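Local coordinates for Ras-associated and pleckstrin homology domains-containing protein 1 (Homo sapiens, PDB 4GMV) that mediates localised membrane signals, brings Ena/VASP proteins to the leading edge and is implicated in regulating lamellipodial dynamics, here as its coiled-coil, RA and PH region, at residues A27-L32 with V48-T53; H37-S42 with I110-I115; K44-D49 with D59-K64; Q83-F88 with Y213-R218. All coordinates share one frame; numbering follows the deposited sequence.

Contact 1 of 4, residues A27-L32 with V48-T53; sequences AQVKKL and VDERQT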
loop_
_atom_site.group_PDB
_atom_site.type_symbol
_atom_site.label_atom_id
_atom_site.label_comp_id
_atom_site.label_asym_id
_atom_site.label_seq_id
_atom_site.Cartn_x
_atom_site.Cartn_y
_atom_site.Cartn_z
ATOM N N ALA A 27 3.397 -23.804 17.112
ATOM C CA ALA A 27 4.519 -24.718 17.309
ATOM C C ALA A 27 4.780 -25.625 16.107
ATOM O O ALA A 27 5.874 -26.178 15.977
ATOM C CB ALA A 27 4.308 -25.547 18.570
ATOM N N GLN A 28 3.790 -25.763 15.229
ATOM C CA GLN A 28 3.877 -26.709 14.109
ATOM C C GLN A 28 4.035 -26.045 12.734
ATOM O O GLN A 28 3.953 -26.720 11.703
ATOM C CB GLN A 28 2.672 -27.659 14.118
ATOM C CG GLN A 28 1.324 -26.983 13.881
ATOM C CD GLN A 28 0.171 -27.677 14.590
ATOM O OE1 GLN A 28 -0.881 -27.076 14.806
ATOM N NE2 GLN A 28 0.362 -28.942 14.960
ATOM N N VAL A 29 4.272 -24.733 12.730
ATOM C CA VAL A 29 4.380 -23.957 11.487
ATOM C C VAL A 29 5.811 -23.444 11.233
ATOM O O VAL A 29 6.536 -23.112 12.176
ATOM C CB VAL A 29 3.318 -22.819 11.441
ATOM C CG1 VAL A 29 3.542 -21.796 12.552
ATOM C CG2 VAL A 29 3.267 -22.158 10.069
ATOM N N LYS A 30 6.204 -23.404 9.959
ATOM C CA LYS A 30 7.534 -22.951 9.543
ATOM C C LYS A 30 7.845 -21.536 10.019
ATOM O O LYS A 30 7.186 -20.578 9.612
ATOM C CB LYS A 30 7.690 -23.018 8.015
ATOM C CG LYS A 30 8.169 -24.358 7.475
ATOM C CD LYS A 30 7.010 -25.273 7.099
ATOM C CE LYS A 30 7.505 -26.612 6.570
ATOM N NZ LYS A 30 8.077 -27.466 7.650
ATOM N N LYS A 31 8.847 -21.423 10.889
ATOM C CA LYS A 31 9.303 -20.132 11.396
ATOM C C LYS A 31 10.450 -19.588 10.552
ATOM O O LYS A 31 11.302 -20.342 10.086
ATOM C CB LYS A 31 9.738 -20.253 12.859
ATOM C CG LYS A 31 8.643 -20.660 13.837
ATOM C CD LYS A 31 7.569 -19.585 13.974
ATOM C CE LYS A 31 6.854 -19.654 15.317
ATOM N NZ LYS A 31 6.114 -20.930 15.518
ATOM N N LEU A 32 10.452 -18.276 10.347
ATOM C CA LEU A 32 11.527 -17.592 9.639
ATOM C C LEU A 32 11.960 -16.388 10.464
ATOM O O LEU A 32 11.119 -15.693 11.038
ATOM C CB LEU A 32 11.050 -17.143 8.250
ATOM C CG LEU A 32 11.835 -16.111 7.424
ATOM C CD1 LEU A 32 13.041 -16.733 6.732
ATOM C CD2 LEU A 32 10.930 -15.439 6.400
ATOM N N VAL A 48 8.935 -14.695 12.572
ATOM C CA VAL A 48 7.610 -14.711 11.967
ATOM C C VAL A 48 7.329 -16.126 11.472
ATOM O O VAL A 48 8.242 -16.950 11.401
ATOM C CB VAL A 48 7.489 -13.712 10.780
ATOM C CG1 VAL A 48 7.838 -12.291 11.207
ATOM C CG2 VAL A 48 8.343 -14.147 9.594
ATOM N N ASP A 49 6.077 -16.406 11.124
ATOM C CA ASP A 49 5.736 -17.669 10.477
ATOM C C ASP A 49 5.015 -17.434 9.154
ATOM O O ASP A 49 4.582 -16.323 8.869
ATOM C CB ASP A 49 4.925 -18.586 11.411
ATOM C CG ASP A 49 3.578 -18.003 11.796
ATOM O OD1 ASP A 49 2.706 -17.857 10.914
ATOM O OD2 ASP A 49 3.388 -17.694 12.988
ATOM N N GLU A 50 4.873 -18.494 8.363
ATOM C CA GLU A 50 4.290 -18.396 7.024
ATOM C C GLU A 50 2.762 -18.229 6.976
ATOM O O GLU A 50 2.189 -18.146 5.886
ATOM C CB GLU A 50 4.724 -19.586 6.163
ATOM C CG GLU A 50 4.175 -20.929 6.624
ATOM C CD GLU A 50 4.694 -22.095 5.807
ATOM O OE1 GLU A 50 4.264 -23.238 6.078
ATOM O OE2 GLU A 50 5.526 -21.874 4.897
ATOM N N ARG A 51 2.108 -18.184 8.136
ATOM C CA ARG A 51 0.665 -17.922 8.188
ATOM C C ARG A 51 0.380 -16.456 8.496
ATOM O O ARG A 51 -0.715 -15.966 8.245
ATOM C CB ARG A 51 -0.029 -18.797 9.241
ATOM C CG ARG A 51 -0.115 -20.283 8.913
ATOM C CD ARG A 51 -0.599 -20.506 7.487
ATOM N NE ARG A 51 -0.190 -21.808 6.965
ATOM C CZ ARG A 51 0.239 -22.015 5.722
ATOM N NH1 ARG A 51 0.335 -20.997 4.868
ATOM N NH2 ARG A 51 0.587 -23.239 5.339
ATOM N N GLN A 52 1.371 -15.761 9.038
ATOM C CA GLN A 52 1.145 -14.431 9.593
ATOM C C GLN A 52 0.821 -13.372 8.539
ATOM O O GLN A 52 1.471 -13.302 7.500
ATOM C CB GLN A 52 2.328 -14.009 10.468
ATOM C CG GLN A 52 2.364 -14.729 11.811
ATOM C CD GLN A 52 3.393 -14.161 12.771
ATOM O OE1 GLN A 52 4.581 -14.104 12.468
ATOM N NE2 GLN A 52 2.936 -13.743 13.944
ATOM N N THR A 53 -0.220 -12.585 8.803
ATOM C CA THR A 53 -0.487 -11.364 8.046
ATOM C C THR A 53 0.449 -10.269 8.570
ATOM O O THR A 53 0.989 -10.389 9.667
ATOM C CB THR A 53 -1.940 -10.857 8.216
ATOM O OG1 THR A 53 -2.105 -10.264 9.520
ATOM C CG2 THR A 53 -2.949 -11.968 8.013
#
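L32 and V48 form an antiparallel hydrogen-bonded pair: L32 N donates to V48 O at 2.8 Å, nearly straight at 173°, and V48 N returns an equally short bond to L32 O. K31 faces D49 as a non-hydrogen-bonded pair, with K31 CA bringing its hydrogen to V48 O. The ladder frays beyond this point, where E50 N reaches K30 O only weakly, at 3.4 Å. Apolar contacts take over at V29. Its CG1, held between the backbone N and carbonyl carbon (chi1 64°), meets D49 CB at 3.7 Å, while CG2 lies against E50 CG at 3.8 Å. The aliphatic part of K30 runs alongside E50, K30 CD lying 3.6 Å from E50 OE1, but the ammonium turns away. K31 likewise lies beside D49 through CD, and its NZ bonds to E26 O. Polar bonds inside 48-53 shape the exit from the strand: D49 OD1 accepts from R51 N through its anti lone pair at 2.9 Å, an Asx turn within the type I turn from D49 to Q52. This is the open end of the first beta hairpin of the RA domain, strands 31-38 and 43-49, with V48 and Q52 packing on V57 of helix 54-64.

Contact 2 of 4, residues H37-S42 with I110-I115; sequences HMSDDS and IFMERI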
loop_
_atom_site.group_PDB
_atom_site.type_symbol
_atom_site.label_atom_id
_atom_site.label_comp_id
_atom_site.label_asym_id
_atom_site.label_seq_id
_atom_site.Cartn_x
_atom_site.Cartn_y
_atom_site.Cartn_z
ATOM N N HIS A 37 14.190 -2.916 9.722
ATOM C CA HIS A 37 14.808 -1.623 9.991
ATOM C C HIS A 37 13.853 -0.706 10.693
ATOM O O HIS A 37 12.637 -0.771 10.497
ATOM C CB HIS A 37 15.322 -0.980 8.709
ATOM C CG HIS A 37 16.625 -1.557 8.220
ATOM N ND1 HIS A 37 16.696 -2.723 7.561
ATOM C CD2 HIS A 37 17.932 -1.084 8.322
ATOM C CE1 HIS A 37 17.978 -2.986 7.248
ATOM N NE2 HIS A 37 18.734 -1.983 7.717
ATOM N N MET A 38 14.414 0.152 11.533
ATOM C CA MET A 38 13.658 1.123 12.304
ATOM C C MET A 38 13.677 2.462 11.585
ATOM O O MET A 38 14.424 2.653 10.621
ATOM C CB MET A 38 14.260 1.254 13.710
ATOM C CG MET A 38 13.546 0.502 14.834
ATOM S SD MET A 38 12.595 -0.982 14.416
ATOM C CE MET A 38 12.146 -1.547 16.063
ATOM N N SER A 39 12.846 3.383 12.064
ATOM C CA SER A 39 12.755 4.733 11.524
ATOM C C SER A 39 14.114 5.430 11.393
ATOM O O SER A 39 14.291 6.279 10.520
ATOM C CB SER A 39 11.833 5.577 12.403
ATOM O OG SER A 39 11.509 6.794 11.759
ATOM N N ASP A 40 15.059 5.058 12.255
ATOM C CA ASP A 40 16.386 5.679 12.310
ATOM C C ASP A 40 17.496 4.857 11.633
ATOM O O ASP A 40 18.689 5.124 11.832
ATOM C CB ASP A 40 16.759 5.963 13.768
ATOM C CG ASP A 40 16.717 4.715 14.644
ATOM O OD1 ASP A 40 16.703 4.866 15.885
ATOM O OD2 ASP A 40 16.703 3.587 14.105
ATOM N N ASP A 41 17.087 3.862 10.847
ATOM C CA ASP A 41 17.982 2.944 10.112
ATOM C C ASP A 41 18.800 1.972 10.983
ATOM O O ASP A 41 19.713 1.304 10.491
ATOM C CB ASP A 41 18.880 3.687 9.100
ATOM C CG ASP A 41 19.189 2.848 7.854
ATOM O OD1 ASP A 41 18.324 2.045 7.430
ATOM O OD2 ASP A 41 20.293 3.001 7.285
ATOM N N SER A 42 18.470 1.891 12.269
ATOM C CA SER A 42 18.924 0.775 13.088
ATOM C C SER A 42 18.033 -0.421 12.759
ATOM O O SER A 42 16.912 -0.246 12.269
ATOM C CB SER A 42 18.842 1.113 14.578
ATOM O OG SER A 42 17.492 1.197 15.007
ATOM N N ILE A 110 11.039 -1.837 6.612
ATOM C CA ILE A 110 11.026 -0.763 7.604
ATOM C C ILE A 110 9.744 -0.762 8.449
ATOM O O ILE A 110 8.636 -0.794 7.926
ATOM C CB ILE A 110 11.259 0.625 6.952
ATOM C CG1 ILE A 110 12.496 0.593 6.038
ATOM C CG2 ILE A 110 11.433 1.688 8.030
ATOM C CD1 ILE A 110 12.580 1.731 5.044
ATOM N N PHE A 111 9.926 -0.756 9.766
ATOM C CA PHE A 111 8.833 -0.612 10.721
ATOM C C PHE A 111 8.812 0.842 11.166
ATOM O O PHE A 111 9.748 1.316 11.807
ATOM C CB PHE A 111 9.031 -1.554 11.916
ATOM C CG PHE A 111 8.062 -1.333 13.044
ATOM C CD1 PHE A 111 6.697 -1.403 12.833
ATOM C CD2 PHE A 111 8.527 -1.069 14.329
ATOM C CE1 PHE A 111 5.808 -1.199 13.874
ATOM C CE2 PHE A 111 7.646 -0.866 15.378
ATOM C CZ PHE A 111 6.280 -0.931 15.148
ATOM N N MET A 112 7.757 1.552 10.774
ATOM C CA MET A 112 7.607 2.964 11.104
ATOM C C MET A 112 6.170 3.467 10.931
ATOM O O MET A 112 5.290 2.751 10.405
ATOM C CB MET A 112 8.614 3.837 10.317
ATOM C CG MET A 112 8.377 3.935 8.809
ATOM S SD MET A 112 9.622 4.896 7.896
ATOM C CE MET A 112 9.439 6.542 8.597
ATOM N N GLU A 113 5.959 4.681 11.435
ATOM C CA GLU A 113 4.750 5.492 11.286
ATOM C C GLU A 113 4.703 6.023 9.868
ATOM O O GLU A 113 5.725 6.147 9.210
ATOM C CB GLU A 113 4.810 6.705 12.240
ATOM C CG GLU A 113 4.981 6.369 13.709
ATOM C CD GLU A 113 4.281 7.356 14.623
ATOM O OE1 GLU A 113 4.973 8.180 15.291
ATOM O OE2 GLU A 113 3.036 7.307 14.669
ATOM N N ARG A 114 3.514 6.379 9.413
ATOM C CA ARG A 114 3.273 6.655 7.994
ATOM C C ARG A 114 1.885 7.249 7.804
ATOM O O ARG A 114 0.919 6.509 7.549
ATOM C CB ARG A 114 3.332 5.363 7.146
ATOM C CG ARG A 114 4.620 4.546 7.165
ATOM C CD ARG A 114 5.763 5.144 6.360
ATOM N NE ARG A 114 5.337 5.888 5.177
ATOM C CZ ARG A 114 6.077 6.030 4.074
ATOM N NH1 ARG A 114 7.277 5.460 3.989
ATOM N NH2 ARG A 114 5.618 6.735 3.049
ATOM N N ILE A 115 1.790 8.574 7.899
ATOM C CA ILE A 115 0.563 9.302 7.545
ATOM C C ILE A 115 -0.236 8.626 6.395
ATOM O O ILE A 115 -1.461 8.555 6.441
ATOM C CB ILE A 115 0.894 10.732 7.069
ATOM C CG1 ILE A 115 1.918 11.425 7.996
ATOM C CG2 ILE A 115 -0.384 11.546 6.889
ATOM C CD1 ILE A 115 1.347 12.038 9.262
#
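Two parallel strands of the ubiquitin-like RA domain, 31-38 and 108-112, meet where H37 pairs with I110. F111 N donates to H37 O at 2.8 Å, almost along the carbonyl direction (C=O...N 173°), and I110 CA adds a CA-H...O contact to the same oxygen at 3.3 Å. H37 O is thus approached by two successive residues of the partner strand. On the H37 and I110 face, H37 CB only just touches I110 CG1, and the imidazole turns aside. On the opposite face, M38 and F111 run side by side in the same direction. F111 CG sits anti to its N (chi1 172°), which carries the ring toward helix 54-64, where L58 and L61 pack on it and W73 stacks with it. The M38 sulfur lies 5.4 Å from the ring centroid, in line with the ring edge: a Met-aromatic contact in which M38 CE touches F111 CD2 at 4.0 Å. M38 to D41 make a type I turn, and D40 OD2 accepts both S42 N, as an Asx turn, and S42 OG. D41 OD1 forms a salt bridge to K108. At the far end of the contact, M112 CE rests 3.8 Å from S39 OG.

Contact 3 of 4, residues K44-D49 with D59-K64; sequences KTMMVD and DNLMDK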
loop_
_atom_site.group_PDB
_atom_site.type_symbol
_atom_site.label_atom_id
_atom_site.label_comp_id
_atom_site.label_asym_id
_atom_site.label_seq_id
_atom_site.Cartn_x
_atom_site.Cartn_y
_atom_site.Cartn_z
ATOM N N LYS A 44 16.879 -4.865 13.700
ATOM C CA LYS A 44 16.449 -5.771 14.742
ATOM C C LYS A 44 16.028 -7.031 14.010
ATOM O O LYS A 44 15.552 -6.962 12.871
ATOM C CB LYS A 44 15.230 -5.159 15.449
ATOM C CG LYS A 44 14.899 -5.704 16.834
ATOM C CD LYS A 44 13.731 -4.950 17.481
ATOM C CE LYS A 44 12.386 -5.315 16.860
ATOM N NZ LYS A 44 11.227 -4.565 17.435
ATOM N N THR A 45 16.203 -8.184 14.638
ATOM C CA THR A 45 15.682 -9.411 14.055
ATOM C C THR A 45 14.395 -9.784 14.769
ATOM O O THR A 45 14.158 -9.327 15.880
ATOM C CB THR A 45 16.703 -10.565 14.093
ATOM O OG1 THR A 45 17.090 -10.829 15.443
ATOM C CG2 THR A 45 17.933 -10.203 13.284
ATOM N N MET A 46 13.544 -10.569 14.113
ATOM C CA MET A 46 12.355 -11.101 14.762
ATOM C C MET A 46 11.847 -12.348 14.065
ATOM O O MET A 46 12.079 -12.554 12.872
ATOM C CB MET A 46 11.237 -10.049 14.870
ATOM C CG MET A 46 10.448 -9.810 13.594
ATOM S SD MET A 46 9.057 -8.675 13.780
ATOM C CE MET A 46 7.928 -9.602 14.828
ATOM N N MET A 47 11.141 -13.171 14.828
ATOM C CA MET A 47 10.571 -14.390 14.309
ATOM C C MET A 47 9.180 -14.141 13.752
ATOM O O MET A 47 8.357 -13.464 14.369
ATOM C CB MET A 47 10.520 -15.455 15.401
ATOM C CG MET A 47 10.308 -16.863 14.878
ATOM S SD MET A 47 10.750 -18.111 16.096
ATOM C CE MET A 47 12.522 -18.214 15.854
ATOM N N VAL A 48 8.935 -14.695 12.572
ATOM C CA VAL A 48 7.610 -14.711 11.967
ATOM C C VAL A 48 7.329 -16.126 11.472
ATOM O O VAL A 48 8.242 -16.950 11.401
ATOM C CB VAL A 48 7.489 -13.712 10.780
ATOM C CG1 VAL A 48 7.838 -12.291 11.207
ATOM C CG2 VAL A 48 8.343 -14.147 9.594
ATOM N N ASP A 49 6.077 -16.406 11.124
ATOM C CA ASP A 49 5.736 -17.669 10.477
ATOM C C ASP A 49 5.015 -17.434 9.154
ATOM O O ASP A 49 4.582 -16.323 8.869
ATOM C CB ASP A 49 4.925 -18.586 11.411
ATOM C CG ASP A 49 3.578 -18.003 11.796
ATOM O OD1 ASP A 49 2.706 -17.857 10.914
ATOM O OD2 ASP A 49 3.388 -17.694 12.988
ATOM N N ASP A 59 1.621 -6.320 15.221
ATOM C CA ASP A 59 1.230 -6.470 16.623
ATOM C C ASP A 59 2.392 -6.971 17.489
ATOM O O ASP A 59 2.595 -6.471 18.601
ATOM C CB ASP A 59 0.017 -7.395 16.772
ATOM C CG ASP A 59 -1.270 -6.762 16.284
ATOM O OD1 ASP A 59 -1.368 -5.523 16.271
ATOM O OD2 ASP A 59 -2.202 -7.511 15.908
ATOM N N ASN A 60 3.152 -7.943 16.975
ATOM C CA ASN A 60 4.326 -8.453 17.684
ATOM C C ASN A 60 5.417 -7.404 17.776
ATOM O O ASN A 60 6.124 -7.316 18.780
ATOM C CB ASN A 60 4.862 -9.735 17.044
ATOM C CG ASN A 60 3.916 -10.914 17.215
ATOM O OD1 ASN A 60 3.924 -11.854 16.416
ATOM N ND2 ASN A 60 3.090 -10.867 18.254
ATOM N N LEU A 61 5.530 -6.598 16.728
ATOM C CA LEU A 61 6.455 -5.485 16.723
ATOM C C LEU A 61 6.047 -4.437 17.746
ATOM O O LEU A 61 6.896 -3.936 18.480
ATOM C CB LEU A 61 6.568 -4.877 15.324
ATOM C CG LEU A 61 7.600 -5.562 14.432
ATOM C CD1 LEU A 61 7.309 -5.335 12.951
ATOM C CD2 LEU A 61 9.005 -5.101 14.797
ATOM N N MET A 62 4.750 -4.137 17.802
ATOM C CA MET A 62 4.191 -3.199 18.780
ATOM C C MET A 62 4.212 -3.741 20.207
ATOM O O MET A 62 4.325 -2.969 21.159
ATOM C CB MET A 62 2.763 -2.792 18.401
ATOM C CG MET A 62 2.660 -1.925 17.151
ATOM S SD MET A 62 1.058 -2.054 16.320
ATOM C CE MET A 62 0.078 -0.909 17.301
ATOM N N ASP A 63 4.098 -5.060 20.361
ATOM C CA ASP A 63 4.187 -5.687 21.690
ATOM C C ASP A 63 5.611 -5.664 22.234
ATOM O O ASP A 63 5.837 -5.238 23.365
ATOM C CB ASP A 63 3.652 -7.128 21.674
ATOM C CG ASP A 63 2.123 -7.197 21.626
ATOM O OD1 ASP A 63 1.447 -6.318 22.209
ATOM O OD2 ASP A 63 1.592 -8.147 21.004
ATOM N N LYS A 64 6.559 -6.111 21.411
ATOM C CA LYS A 64 7.978 -6.169 21.776
ATOM C C LYS A 64 8.625 -4.790 21.977
ATOM O O LYS A 64 9.461 -4.624 22.869
ATOM C CB LYS A 64 8.766 -6.956 20.725
ATOM C CG LYS A 64 10.094 -7.512 21.219
ATOM C CD LYS A 64 11.120 -7.600 20.098
ATOM C CE LYS A 64 10.780 -8.672 19.075
ATOM N NZ LYS A 64 11.751 -8.639 17.948
#
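M46 reaches from strand 43-49 to helix 54-64, and its atoms meet three helix residues in turn. CB lies 3.4 Å from K64 NZ, the end of a lysine one helical turn after N60. CG stands between the backbone N and the carbonyl carbon (chi1 78°), sending the chain out to the helix. M46 SD then presses on L61, 3.5 Å from L61 CG and close to both methyls, the two side chains crossing at about a right angle. A bend at chi3 (-68°) turns CE onto N60 CB at 3.8 Å. L61 is also touched by K44, whose NZ comes within 3.5 Å of L61 CD2 as the two side chains run antiparallel past one another. K44 and K64 meet end on: CE of K44 is 3.6 Å from K64 NZ, and K44 NZ and K64 NZ, 4.1 Å apart, probably repel one another. K64 NZ also lies 3.2 Å from T45 O. The N60 amide turns elsewhere, its OD1 probably accepting from Q52 NE2. The segment axes cross at 137°, 10.2 Å apart, placing helix 54-64 over the hairpin strand 43-49 of the ubiquitin-like RA fold, with strand 31-38 pairing along the sheet beside it.

Contact 4 of 4, residues Q83-F88 with Y213-R218; sequences QMERIF and YGQDYR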
loop_
_atom_site.group_PDB
_atom_site.type_symbol
_atom_site.label_atom_id
_atom_site.label_comp_id
_atom_site.label_asym_id
_atom_site.label_seq_id
_atom_site.Cartn_x
_atom_site.Cartn_y
_atom_site.Cartn_z
ATOM N N GLN A 83 14.580 1.776 -6.838
ATOM C CA GLN A 83 14.302 2.995 -6.078
ATOM C C GLN A 83 12.807 3.311 -5.926
ATOM O O GLN A 83 12.319 4.351 -6.380
ATOM C CB GLN A 83 15.065 4.189 -6.643
ATOM C CG GLN A 83 16.530 4.249 -6.232
ATOM C CD GLN A 83 17.237 5.469 -6.790
ATOM O OE1 GLN A 83 16.604 6.475 -7.127
ATOM N NE2 GLN A 83 18.557 5.384 -6.904
ATOM N N MET A 84 12.097 2.395 -5.278
ATOM C CA MET A 84 10.686 2.563 -5.002
ATOM C C MET A 84 10.301 1.855 -3.705
ATOM O O MET A 84 11.030 1.003 -3.201
ATOM C CB MET A 84 9.826 2.077 -6.191
ATOM C CG MET A 84 9.859 0.580 -6.460
ATOM S SD MET A 84 8.830 0.081 -7.865
ATOM C CE MET A 84 9.890 0.516 -9.235
ATOM N N GLU A 85 9.153 2.223 -3.162
ATOM C CA GLU A 85 8.637 1.575 -1.966
ATOM C C GLU A 85 7.130 1.468 -2.005
ATOM O O GLU A 85 6.454 2.291 -2.641
ATOM C CB GLU A 85 9.071 2.291 -0.683
ATOM C CG GLU A 85 9.474 3.747 -0.825
ATOM C CD GLU A 85 8.930 4.609 0.287
ATOM O OE1 GLU A 85 9.741 5.172 1.068
ATOM O OE2 GLU A 85 7.685 4.747 0.360
ATOM N N ARG A 86 6.607 0.427 -1.356
ATOM C CA ARG A 86 5.202 0.405 -1.009
ATOM C C ARG A 86 5.005 -0.056 0.419
ATOM O O ARG A 86 5.681 -0.974 0.911
ATOM C CB ARG A 86 4.368 -0.418 -1.990
ATOM C CG ARG A 86 4.343 -1.901 -1.738
ATOM C CD ARG A 86 3.238 -2.512 -2.558
ATOM N NE ARG A 86 3.160 -3.945 -2.290
ATOM C CZ ARG A 86 2.189 -4.496 -1.585
ATOM N NH1 ARG A 86 1.196 -3.741 -1.127
ATOM N NH2 ARG A 86 2.194 -5.809 -1.368
ATOM N N ILE A 87 4.098 0.648 1.083
ATOM C CA ILE A 87 3.673 0.371 2.444
ATOM C C ILE A 87 2.706 -0.806 2.316
ATOM O O ILE A 87 1.655 -0.631 1.739
ATOM C CB ILE A 87 2.904 1.586 3.009
ATOM C CG1 ILE A 87 3.836 2.789 3.176
ATOM C CG2 ILE A 87 2.193 1.222 4.296
ATOM C CD1 ILE A 87 3.134 4.134 3.320
ATOM N N PHE A 88 3.061 -1.971 2.857
ATOM C CA PHE A 88 2.190 -3.155 2.847
ATOM C C PHE A 88 0.804 -2.860 3.404
ATOM O O PHE A 88 0.664 -2.129 4.406
ATOM C CB PHE A 88 2.777 -4.298 3.689
ATOM C CG PHE A 88 3.953 -4.990 3.063
ATOM C CD1 PHE A 88 3.802 -5.744 1.900
ATOM C CD2 PHE A 88 5.209 -4.912 3.651
ATOM C CE1 PHE A 88 4.886 -6.382 1.324
ATOM C CE2 PHE A 88 6.296 -5.550 3.077
ATOM C CZ PHE A 88 6.137 -6.279 1.913
ATOM N N TYR A 213 5.541 3.969 -4.467
ATOM C CA TYR A 213 5.982 5.334 -4.592
ATOM C C TYR A 213 7.417 5.311 -5.111
ATOM O O TYR A 213 8.302 4.703 -4.497
ATOM C CB TYR A 213 5.921 5.994 -3.244
ATOM C CG TYR A 213 4.542 6.253 -2.663
ATOM C CD1 TYR A 213 3.680 7.194 -3.226
ATOM C CD2 TYR A 213 4.136 5.614 -1.495
ATOM C CE1 TYR A 213 2.450 7.464 -2.655
ATOM C CE2 TYR A 213 2.904 5.876 -0.924
ATOM C CZ TYR A 213 2.075 6.800 -1.501
ATOM O OH TYR A 213 0.860 7.056 -0.911
ATOM N N GLY A 214 7.652 5.943 -6.257
ATOM C CA GLY A 214 9.013 6.074 -6.777
ATOM C C GLY A 214 9.798 7.058 -5.931
ATOM O O GLY A 214 9.215 7.994 -5.396
ATOM N N GLN A 215 11.104 6.825 -5.796
ATOM C CA GLN A 215 11.998 7.666 -4.999
ATOM C C GLN A 215 12.982 8.381 -5.938
ATOM O O GLN A 215 13.738 7.727 -6.663
ATOM C CB GLN A 215 12.801 6.826 -3.974
ATOM C CG GLN A 215 12.051 5.698 -3.251
ATOM C CD GLN A 215 12.980 4.687 -2.550
ATOM O OE1 GLN A 215 14.014 4.275 -3.089
ATOM N NE2 GLN A 215 12.602 4.281 -1.339
ATOM N N ASP A 216 12.962 9.715 -5.916
ATOM C CA ASP A 216 13.944 10.565 -6.615
ATOM C C ASP A 216 14.011 10.312 -8.132
ATOM O O ASP A 216 15.094 10.285 -8.732
ATOM C CB ASP A 216 15.327 10.449 -5.952
ATOM C CG ASP A 216 16.321 11.477 -6.466
ATOM O OD1 ASP A 216 17.528 11.155 -6.517
ATOM O OD2 ASP A 216 15.903 12.597 -6.836
ATOM N N TYR A 217 12.838 10.164 -8.747
ATOM C CA TYR A 217 12.733 9.807 -10.164
ATOM C C TYR A 217 13.015 10.957 -11.121
ATOM O O TYR A 217 13.296 10.731 -12.299
ATOM C CB TYR A 217 11.369 9.181 -10.460
ATOM C CG TYR A 217 11.274 7.720 -10.092
ATOM C CD1 TYR A 217 12.279 7.098 -9.352
ATOM C CD2 TYR A 217 10.170 6.963 -10.466
ATOM C CE1 TYR A 217 12.193 5.761 -9.003
ATOM C CE2 TYR A 217 10.075 5.630 -10.116
ATOM C CZ TYR A 217 11.092 5.034 -9.389
ATOM O OH TYR A 217 11.002 3.705 -9.047
ATOM N N ARG A 218 12.941 12.184 -10.611
ATOM C CA ARG A 218 13.294 13.379 -11.370
ATOM C C ARG A 218 14.743 13.290 -11.838
ATOM O O ARG A 218 15.080 13.719 -12.946
ATOM C CB ARG A 218 13.109 14.603 -10.491
ATOM C CG ARG A 218 12.798 15.885 -11.228
ATOM C CD ARG A 218 12.485 16.980 -10.225
ATOM N NE ARG A 218 12.433 18.291 -10.864
ATOM C CZ ARG A 218 13.495 19.037 -11.143
ATOM N NH1 ARG A 218 14.717 18.615 -10.840
ATOM N NH2 ARG A 218 13.331 20.217 -11.727
#
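E85 and Y213 pair in antiparallel, hydrogen-bonded fashion: Y213 N donates to E85 O at 2.6 Å and E85 N to Y213 O at 2.9 Å. A third backbone bond, Q215 N to Q83 O at 2.8 Å, extends the ladder past the non-hydrogen-bonded pair M84 and G214, and M84 CA brings its hydrogen to Y213 O.

Side chains close in around this ladder. Q215, with CG beside its own N (chi1 -40°) and the chain extended beyond, lies along the opposite backbone. Its CG is 3.4 Å from Q83 O and its NE2 reaches E85 CG at 3.2 Å. The E85 carboxylate stands steeply to the Y213 ring, the planes 75° apart, with E85 OE2 obliquely near Y213 CD2. On the M84 face, M84 CE meets Y217 OH at 3.4 Å. That hydroxyl is hydrogen-bonded to L82 O, which helps fix the ring. Y217, a site phosphorylated by ABL1, is unmodified and buried here.

Farther out, G214 CA sits 3.4 Å above one face of the Y217 ring, toward its rim, a closeness suited to a residue without a side chain. Y221 meets the same ring edge to face, and V230 touches both M84 and Y217. On the other strand, a G1 beta bulge puts Q83 and M84 together opposite V79, at the turn between strands 74-79 and 84-87. Strand 84-87 of the RA domain thereby pairs edge to edge with strand 210-214 of the PH domain, an interdomain beta junction that builds the two into one RA-PH unit.

Overall arrangement
Contacts 1, 2 and 3 all lie in the RA domain, while contact 4 joins it to the PH domain. Contacts 1 and 3 share V48 and D49, with centres about 12 Å apart, and Q52 NE2 to N60 OD1 is a probable hydrogen bond between them. Strand 31-38 serves both contact 1 and contact 2, whose centres are about 23 Å apart. Contact 3 meets contact 2 where K44 NZ approaches M38 CE at 3.4 Å and L61 packs on F111. From contact 2, R114 extends to I87 and E85 of contact 4, about 15 Å away between centres. Contacts 3 and 4 do not touch, their nearest atoms being about 10 Å apart.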